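Long-range contacts in glucosamine kinase (Streptacidiphilus jiangxiensis, PDB 6HWJ), which catalyses the magnesium- and ATP-dependent phosphorylation of D-glucosamine to D-glucosamine 6-phosphate and, more weakly, acts on glucose: residues D258-S263 with E409-V414; D281-L286 with R402-V407. All blocks are in the same frame, centred on the assembly; numbering follows the deposited sequence.

Contact 1 (D258-S263 with E409-V414)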
loop_
_atom_site.group_PDB
_atom_site.type_symbol
_atom_site.label_atom_id
_atom_site.label_comp_id
_atom_site.label_asym_id
_atom_site.label_seq_id
_atom_site.Cartn_x
_atom_site.Cartn_y
_atom_site.Cartn_z
ATOM N N ASP A 258 24.976 3.056 3.808
ATOM C CA ASP A 258 26.223 3.055 3.045
ATOM C C ASP A 258 25.980 3.451 1.591
ATOM O O ASP A 258 26.737 4.248 1.022
ATOM C CB ASP A 258 26.888 1.685 3.128
ATOM C CG ASP A 258 27.442 1.394 4.505
ATOM O OD1 ASP A 258 27.694 2.353 5.264
ATOM O OD2 ASP A 258 27.630 0.203 4.833
ATOM N N GLU A 259 24.921 2.924 0.978
ATOM C CA GLU A 259 24.636 3.275 -0.409
ATOM C C GLU A 259 24.346 4.764 -0.547
ATOM O O GLU A 259 24.851 5.427 -1.462
ATOM C CB GLU A 259 23.474 2.445 -0.944
ATOM C CG GLU A 259 23.260 2.603 -2.443
ATOM C CD GLU A 259 22.082 1.794 -2.955
ATOM O OE1 GLU A 259 21.698 0.808 -2.292
ATOM O OE2 GLU A 259 21.533 2.156 -4.019
ATOM N N ALA A 260 23.512 5.313 0.348
ATOM C CA ALA A 260 23.213 6.740 0.293
ATOM C C ALA A 260 24.473 7.577 0.472
ATOM O O ALA A 260 24.686 8.545 -0.260
ATOM C CB ALA A 260 22.179 7.105 1.357
ATOM N N VAL A 261 25.326 7.210 1.430
ATOM C CA VAL A 261 26.573 7.939 1.645
ATOM C C VAL A 261 27.446 7.908 0.400
ATOM O O VAL A 261 28.162 8.878 0.110
ATOM C CB VAL A 261 27.326 7.365 2.865
ATOM C CG1 VAL A 261 28.736 7.881 2.908
ATOM C CG2 VAL A 261 26.609 7.714 4.151
ATOM N N ALA A 262 27.410 6.803 -0.350
ATOM C CA ALA A 262 28.265 6.648 -1.523
ATOM C C ALA A 262 27.680 7.287 -2.780
ATOM O O ALA A 262 28.390 7.402 -3.782
ATOM C CB ALA A 262 28.523 5.161 -1.793
ATOM N N SER A 263 26.415 7.710 -2.752
ATOM C CA SER A 263 25.745 8.178 -3.954
ATOM C C SER A 263 25.223 9.607 -3.880
ATOM O O SER A 263 24.989 10.206 -4.933
ATOM C CB SER A 263 24.574 7.251 -4.297
ATOM O OG SER A 263 23.699 7.132 -3.204
ATOM N N GLU A 409 14.730 8.283 1.370
ATOM C CA GLU A 409 14.426 9.414 0.505
ATOM C C GLU A 409 15.647 9.820 -0.303
ATOM O O GLU A 409 15.516 10.199 -1.476
ATOM C CB GLU A 409 13.904 10.599 1.329
ATOM C CG GLU A 409 12.662 10.279 2.118
ATOM C CD GLU A 409 11.450 9.998 1.236
ATOM O OE1 GLU A 409 11.445 10.376 0.052
ATOM O OE2 GLU A 409 10.481 9.399 1.734
ATOM N N TYR A 410 16.845 9.723 0.299
ATOM C CA TYR A 410 18.068 9.941 -0.462
ATOM C C TYR A 410 18.176 8.967 -1.630
ATOM O O TYR A 410 18.576 9.347 -2.745
ATOM C CB TYR A 410 19.310 9.774 0.418
ATOM C CG TYR A 410 19.574 10.850 1.435
ATOM C CD1 TYR A 410 20.016 12.102 1.050
ATOM C CD2 TYR A 410 19.455 10.584 2.795
ATOM C CE1 TYR A 410 20.301 13.078 1.993
ATOM C CE2 TYR A 410 19.748 11.543 3.741
ATOM C CZ TYR A 410 20.177 12.783 3.341
ATOM O OH TYR A 410 20.463 13.732 4.294
ATOM N N LEU A 411 17.854 7.694 -1.385
ATOM C CA LEU A 411 17.979 6.690 -2.424
ATOM C C LEU A 411 16.948 6.929 -3.519
ATOM O O LEU A 411 17.264 6.808 -4.708
ATOM C CB LEU A 411 17.843 5.280 -1.825
ATOM C CG LEU A 411 18.939 4.867 -0.837
ATOM C CD1 LEU A 411 18.727 3.422 -0.350
ATOM C CD2 LEU A 411 20.332 4.988 -1.449
ATOM N N TYR A 412 15.714 7.272 -3.141
ATOM C CA TYR A 412 14.731 7.661 -4.147
ATOM C C TYR A 412 15.266 8.807 -5.007
ATOM O O TYR A 412 15.209 8.761 -6.240
ATOM C CB TYR A 412 13.422 8.058 -3.487
ATOM C CG TYR A 412 12.445 8.653 -4.472
ATOM C CD1 TYR A 412 11.664 7.836 -5.282
ATOM C CD2 TYR A 412 12.327 10.029 -4.615
ATOM C CE1 TYR A 412 10.775 8.382 -6.200
ATOM C CE2 TYR A 412 11.457 10.574 -5.530
ATOM C CZ TYR A 412 10.683 9.744 -6.320
ATOM O OH TYR A 412 9.815 10.287 -7.226
ATOM N N ALA A 413 15.833 9.825 -4.363
ATOM C CA ALA A 413 16.317 10.990 -5.084
ATOM C C ALA A 413 17.378 10.605 -6.103
ATOM O O ALA A 413 17.269 10.951 -7.286
ATOM C CB ALA A 413 16.865 12.026 -4.092
ATOM N N VAL A 414 18.426 9.901 -5.665
ATOM C CA VAL A 414 19.546 9.642 -6.559
ATOM C C VAL A 414 19.122 8.704 -7.688
ATOM O O VAL A 414 19.683 8.753 -8.779
ATOM C CB VAL A 414 20.758 9.079 -5.793
ATOM C CG1 VAL A 414 21.258 10.110 -4.773
ATOM C CG2 VAL A 414 20.416 7.748 -5.109
#

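Contact 2 (D281-L286 with R402-V407)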
loop_
_atom_site.group_PDB
_atom_site.type_symbol
_atom_site.label_atom_id
_atom_site.label_comp_id
_atom_site.label_asym_id
_atom_site.label_seq_id
_atom_site.Cartn_x
_atom_site.Cartn_y
_atom_site.Cartn_z
ATOM N N ASP A 281 25.170 4.671 14.859
ATOM C CA ASP A 281 25.106 4.474 16.305
ATOM C C ASP A 281 23.686 4.126 16.744
ATOM O O ASP A 281 23.485 3.232 17.574
ATOM C CB ASP A 281 25.585 5.725 17.037
ATOM C CG ASP A 281 27.093 5.776 17.193
ATOM O OD1 ASP A 281 27.775 4.779 16.853
ATOM O OD2 ASP A 281 27.596 6.823 17.663
ATOM N N VAL A 282 22.688 4.818 16.189
ATOM C CA VAL A 282 21.308 4.560 16.577
ATOM C C VAL A 282 20.852 3.201 16.068
ATOM O O VAL A 282 20.127 2.477 16.764
ATOM C CB VAL A 282 20.390 5.682 16.069
ATOM C CG1 VAL A 282 18.945 5.257 16.154
ATOM C CG2 VAL A 282 20.614 6.948 16.872
ATOM N N TYR A 283 21.255 2.831 14.847
ATOM C CA TYR A 283 20.885 1.512 14.341
ATOM C C TYR A 283 21.423 0.408 15.244
ATOM O O TYR A 283 20.819 -0.669 15.336
ATOM C CB TYR A 283 21.399 1.314 12.915
ATOM C CG TYR A 283 20.761 2.200 11.880
ATOM C CD1 TYR A 283 19.576 2.859 12.135
ATOM C CD2 TYR A 283 21.353 2.366 10.625
ATOM C CE1 TYR A 283 18.980 3.677 11.174
ATOM C CE2 TYR A 283 20.766 3.172 9.657
ATOM C CZ TYR A 283 19.582 3.830 9.946
ATOM O OH TYR A 283 18.982 4.626 8.982
ATOM N N ALA A 284 22.539 0.669 15.929
ATOM C CA ALA A 284 23.182 -0.360 16.741
ATOM C C ALA A 284 22.300 -0.800 17.905
ATOM O O ALA A 284 22.369 -1.953 18.335
ATOM C CB ALA A 284 24.524 0.152 17.261
ATOM N N GLU A 285 21.463 0.090 18.417
ATOM C CA GLU A 285 20.629 -0.237 19.561
ATOM C C GLU A 285 19.453 -1.134 19.201
ATOM O O GLU A 285 18.714 -1.546 20.096
ATOM C CB GLU A 285 20.126 1.053 20.217
ATOM C CG GLU A 285 21.247 1.929 20.771
ATOM C CD GLU A 285 22.067 1.229 21.844
ATOM O OE1 GLU A 285 21.475 0.509 22.677
ATOM O OE2 GLU A 285 23.305 1.394 21.849
ATOM N N LEU A 286 19.271 -1.462 17.918
ATOM C CA LEU A 286 18.210 -2.384 17.532
ATOM C C LEU A 286 18.401 -3.762 18.148
ATOM O O LEU A 286 17.426 -4.490 18.345
ATOM C CB LEU A 286 18.155 -2.496 16.009
ATOM C CG LEU A 286 17.617 -1.252 15.295
ATOM C CD1 LEU A 286 17.773 -1.407 13.790
ATOM C CD2 LEU A 286 16.161 -1.017 15.666
ATOM N N ARG A 402 12.711 6.019 11.897
ATOM C CA ARG A 402 12.565 7.309 11.229
ATOM C C ARG A 402 13.823 7.657 10.445
ATOM O O ARG A 402 13.748 8.065 9.279
ATOM C CB ARG A 402 12.226 8.400 12.244
ATOM C CG ARG A 402 12.182 9.794 11.654
ATOM C CD ARG A 402 11.092 9.936 10.566
ATOM N NE ARG A 402 11.140 11.262 9.958
ATOM C CZ ARG A 402 10.551 12.343 10.474
ATOM N NH1 ARG A 402 10.678 13.512 9.869
ATOM N NH2 ARG A 402 9.827 12.247 11.578
ATOM N N TYR A 403 14.999 7.480 11.061
ATOM C CA TYR A 403 16.231 7.735 10.341
ATOM C C TYR A 403 16.259 6.926 9.051
ATOM O O TYR A 403 16.616 7.444 7.994
ATOM C CB TYR A 403 17.445 7.406 11.224
ATOM C CG TYR A 403 17.729 8.405 12.338
ATOM C CD1 TYR A 403 16.982 9.570 12.477
ATOM C CD2 TYR A 403 18.766 8.187 13.240
ATOM C CE1 TYR A 403 17.258 10.484 13.496
ATOM C CE2 TYR A 403 19.049 9.093 14.244
ATOM C CZ TYR A 403 18.284 10.239 14.370
ATOM O OH TYR A 403 18.563 11.141 15.385
ATOM N N ALA A 404 15.879 5.645 9.123
ATOM C CA ALA A 404 15.905 4.792 7.938
ATOM C C ALA A 404 14.937 5.300 6.868
ATOM O O ALA A 404 15.204 5.162 5.667
ATOM C CB ALA A 404 15.557 3.359 8.326
ATOM N N GLN A 405 13.812 5.874 7.285
ATOM C CA GLN A 405 12.880 6.455 6.326
ATOM C C GLN A 405 13.546 7.588 5.561
ATOM O O GLN A 405 13.444 7.669 4.332
ATOM C CB GLN A 405 11.625 6.962 7.032
ATOM C CG GLN A 405 10.701 5.898 7.564
ATOM C CD GLN A 405 9.843 5.258 6.480
ATOM O OE1 GLN A 405 9.815 5.718 5.331
ATOM N NE2 GLN A 405 9.139 4.191 6.844
ATOM N N GLU A 406 14.241 8.479 6.282
ATOM C CA GLU A 406 14.898 9.609 5.623
ATOM C C GLU A 406 15.999 9.131 4.682
ATOM O O GLU A 406 16.176 9.685 3.586
ATOM C CB GLU A 406 15.453 10.578 6.675
ATOM C CG GLU A 406 14.406 11.100 7.656
ATOM C CD GLU A 406 13.297 11.906 6.962
ATOM O OE1 GLU A 406 13.510 12.351 5.827
ATOM O OE2 GLU A 406 12.214 12.093 7.554
ATOM N N VAL A 407 16.736 8.079 5.073
ATOM C CA VAL A 407 17.751 7.530 4.192
ATOM C C VAL A 407 17.130 6.986 2.909
ATOM O O VAL A 407 17.726 7.090 1.827
ATOM C CB VAL A 407 18.558 6.443 4.926
ATOM C CG1 VAL A 407 19.526 5.762 3.978
ATOM C CG2 VAL A 407 19.291 7.050 6.124
#

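Contact 1 (D258-S263 with E409-V414)
Ala260 and Leu411 mark the place where the two helices come nearest, their CA atoms 5.9 Å apart. The axes of the short segments 258-263 and 409-414 approach to 9.3 Å and are inclined at 45°. At this closest point Ala260 presents just its CB methyl, which lets the backbones come near. Ala260 CB sits 4.0 Å from Tyr410 CB, while Leu411 lays its CD2 methyl against the backbone of the facing helix, 3.7 Å from Ala260 N. Leu411 CG lies beside its own backbone N (chi1 -64°); CD1 carries the chain on, and the other branch, CD2, turns in to Ala260. The Tyr410 side chain leads away from this point and touches Trp275 of helix 266-284 and Pro424 and Leu428 of helix 422-431.

The edges are looser and partly open to solvent. Along one, the stretched side chain of Glu259 slants over Leu411, its CG 3.9 Å from CD2, and its carboxylate goes on to a salt bridge from OE2 to Arg415. At the C-terminal end, Val414 spreads both methyls over Ser263: CG1 approaches Ser263 O at 3.7 Å and CG2 approaches Ser263 OG at 3.8 Å. That hydroxyl is already spent on its own helix, giving its proton to Glu259 O at 2.7 Å from above the carbonyl plane.

Residues 409-414 belong to the substrate specificity determinant motif, yet the join they make here is purely van der Waals. The polar groups beside it are satisfied elsewhere, Glu259 by Arg415 and the Ser263 hydroxyl by Glu259 O.

Contact 2 (D281-L286 with R402-V407)
Tyr403 meets the end of helix 266-284 first, its side chain standing at about a right angle to that of Val282. The CG2 methyl of Val282 comes within 3.7 Å of Tyr403 CE2, and CG1 reaches Tyr403 CD2 at 4.1 Å. Tyr403 CB also touches the ring of Tyr283, 4.0 Å from CE1. One residue on, Ala404 receives the end of that tyrosine: Tyr283 OH lies 3.3 Å from Ala404 CA and 3.7 Å from Ala404 CB. The CB of Tyr283 does not itself aim at helix 398-416; it is the rotation that sets CG beside the backbone N (chi1 -67°) that carries the ring and OH over to Ala404. The amide N of Ala404 lies near the plane of the Tyr283 ring, at its edge, but the angle is too poor for a hydrogen bond. Glu406 turns elsewhere, and its OE2 takes both NE and NH1 of Arg402 side-on, the NE bond being 2.8 Å. Val407 closes the run, its CG2 3.8 Å from Tyr283 OH.

Helix 243-263 lies alongside this join, with Met253 against both Tyr283 and Ala404, while the Arg402-Glu406 pair is held by Asp347 and His348 of helix 335-356 and Gln373 of helix 362-386.

Helix 398-416 is common to both contacts: its earlier part, 402-407, serves contact 2 and the following turns, 409-414, serve contact 1. Their partners are the consecutive helices 243-263 and 266-284, so the chain passes 258-263, 281-286, 402-407 and 409-414, and contact 2 lies within the span that contact 1 closes. The centres are about 15 Å apart, both on one side of the chain's centre, and the two meet where Ala260 CB packs on Val407 CG1, 4.0 Å away. Together they pack two successive helices against the one that carries much of the substrate specificity determinant motif, including glucosamine-binding Glu409.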